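Local coordinates for glutaredoxin (Grx-1) (Archaeoglobus fulgidus, PDB 3IC4), which probably acts as a small thiol-disulfide oxidoreductase of the glutaredoxin family in electron transfer, at residues His60-Ser63 against Pro69-Val72. Numbering follows the deposited sequence.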
ATOM      1  N   HIS A  60      -9.755  -1.535   1.944  1.00  2.00           N
ATOM      2  CA  HIS A  60     -11.101  -1.054   1.651  1.00  2.00           C
ATOM      3  C   HIS A  60     -11.418   0.151   2.483  1.00  2.00           C
ATOM      4  O   HIS A  60     -12.020   1.115   2.003  1.00  2.00           O
ATOM      5  CB  HIS A  60     -12.104  -2.141   1.848  1.00  2.00           C
ATOM      6  CG  HIS A  60     -13.502  -1.672   1.698  1.00  2.00           C
ATOM      7  ND1 HIS A  60     -14.262  -1.252   2.763  1.00  3.41           N
ATOM      8  CD2 HIS A  60     -14.264  -1.506   0.594  1.00  3.50           C
ATOM      9  CE1 HIS A  60     -15.448  -0.859   2.336  1.00  2.92           C
ATOM     10  NE2 HIS A  60     -15.472  -0.985   1.011  1.00  3.07           N
ATOM     11  N   SER A  61     -10.988   0.145   3.736  1.00  2.00           N
ATOM     12  CA  SER A  61     -11.247   1.275   4.610  1.00  2.08           C
ATOM     13  C   SER A  61     -10.489   2.523   4.175  1.00  2.00           C
ATOM     14  O   SER A  61     -10.935   3.618   4.461  1.00  3.54           O
ATOM     15  CB  SER A  61     -10.891   0.892   6.028  1.00  2.00           C
ATOM     16  OG  SER A  61      -9.519   0.998   6.292  1.00  5.50           O
ATOM     17  N   ILE A  62      -9.377   2.363   3.450  1.00  2.00           N
ATOM     18  CA  ILE A  62      -8.606   3.492   2.906  1.00  2.00           C
ATOM     19  C   ILE A  62      -9.180   3.973   1.527  1.00  2.00           C
ATOM     20  O   ILE A  62      -9.493   5.128   1.367  1.00  2.00           O
ATOM     21  CB  ILE A  62      -7.176   3.135   2.715  1.00  2.00           C
ATOM     22  CG1 ILE A  62      -6.529   2.801   4.080  1.00  2.25           C
ATOM     23  CG2 ILE A  62      -6.495   4.263   2.006  1.00  2.03           C
ATOM     24  CD1 ILE A  62      -5.277   1.956   3.986  1.00  6.24           C
ATOM     25  N   SER A  63      -9.371   3.082   0.559  1.00  2.00           N
ATOM     26  CA  SER A  63      -9.734   3.506  -0.818  1.00  2.00           C
ATOM     27  C   SER A  63     -11.243   3.398  -1.150  1.00  2.00           C
ATOM     28  O   SER A  63     -11.664   3.919  -2.161  1.00  2.00           O
ATOM     29  CB  SER A  63      -9.009   2.631  -1.876  1.00  2.00           C
ATOM     30  OG  SER A  63      -9.514   1.283  -1.867  1.00  2.00           O
ATOM     31  N   PRO A  69      -2.944  -1.353  -6.893  1.00  2.00           N
ATOM     32  CA  PRO A  69      -2.233  -0.874  -5.669  1.00  2.00           C
ATOM     33  C   PRO A  69      -2.922   0.259  -4.939  1.00  2.00           C
ATOM     34  O   PRO A  69      -3.655   1.025  -5.525  1.00  2.00           O
ATOM     35  CB  PRO A  69      -0.883  -0.351  -6.223  1.00  2.00           C
ATOM     36  CG  PRO A  69      -1.262   0.129  -7.639  1.00  2.00           C
ATOM     37  CD  PRO A  69      -2.197  -0.948  -8.110  1.00  2.00           C
ATOM     38  N   VAL A  70      -2.688   0.340  -3.619  1.00  2.00           N
ATOM     39  CA  VAL A  70      -3.048   1.539  -2.851  1.00  2.00           C
ATOM     40  C   VAL A  70      -1.794   2.026  -2.142  1.00  2.00           C
ATOM     41  O   VAL A  70      -1.054   1.237  -1.527  1.00  2.00           O
ATOM     42  CB  VAL A  70      -4.182   1.291  -1.834  1.00  2.00           C
ATOM     43  CG1 VAL A  70      -4.414   2.540  -0.885  1.00  2.00           C
ATOM     44  CG2 VAL A  70      -5.435   0.925  -2.597  1.00  2.00           C
ATOM     45  N   VAL A  71      -1.509   3.290  -2.301  1.00  2.00           N
ATOM     46  CA  VAL A  71      -0.375   3.919  -1.605  1.00  2.00           C
ATOM     47  C   VAL A  71      -0.963   5.002  -0.696  1.00  2.00           C
ATOM     48  O   VAL A  71      -1.727   5.847  -1.122  1.00  2.00           O
ATOM     49  CB  VAL A  71       0.689   4.506  -2.550  1.00  2.00           C
ATOM     50  CG1 VAL A  71       1.847   5.142  -1.745  1.00  2.00           C
ATOM     51  CG2 VAL A  71       1.247   3.406  -3.467  1.00  2.00           C
ATOM     52  N   VAL A  72      -0.544   4.925   0.555  1.00  2.00           N
ATOM     53  CA  VAL A  72      -1.063   5.768   1.625  1.00  2.00           C
ATOM     54  C   VAL A  72       0.046   6.598   2.209  1.00  2.00           C
ATOM     55  O   VAL A  72       1.137   6.073   2.538  1.00  2.00           O
ATOM     56  CB  VAL A  72      -1.705   4.960   2.777  1.00  2.00           C
ATOM     57  CG1 VAL A  72      -2.357   5.967   3.799  1.00  2.86           C
ATOM     58  CG2 VAL A  72      -2.711   3.954   2.191  1.00  6.16           C
TER
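Ile62 and Ser63, in the last turn of helix 49-63, pack against Val70 and Val72 of strand 70-73, with the Ser63 and Val70 CA atoms 7.3 Å apart and no hydrogen bond bridging the two backbones. Ile62 does most of the work, reaching both valines from the helix side. With chi1 at -63°, its CG2 stands anti to the backbone N and CG1 beside that N, which leaves Ile62 CG2 3.8 Å from Val72 CG2 and 4.0 Å from Val70 CG1. The longer branch runs on past this point, and Ile62 CD1 meets the same Val72 methyl at 3.7 Å, so Val72 CG2 touches both branches of the isoleucine. Next door the contact is lighter: Ser63 CB rests 4.0 Å from Val70 CG2, while the Ser63 hydroxyl finds its main polar partner in Ser65 OG, in the loop leading to the strand. Tyr17 of strand 15-18 touches Ile62 and Val72; from strand 76-79, on the other side of strand 70-73, His77 touches Ile62 and Ser63, and Leu79 touches Ser63 and Val70. Val71 points its side chain to the opposite face of the sheet, onto helices 23-35 and 83-91. The cis-proline Pro69 touches Cys25 of what is probably the redox CxxC motif, and a helix packed on one sheet face and leading through a loop into a strand preceded by a cis-proline is a hallmark of the thioredoxin fold.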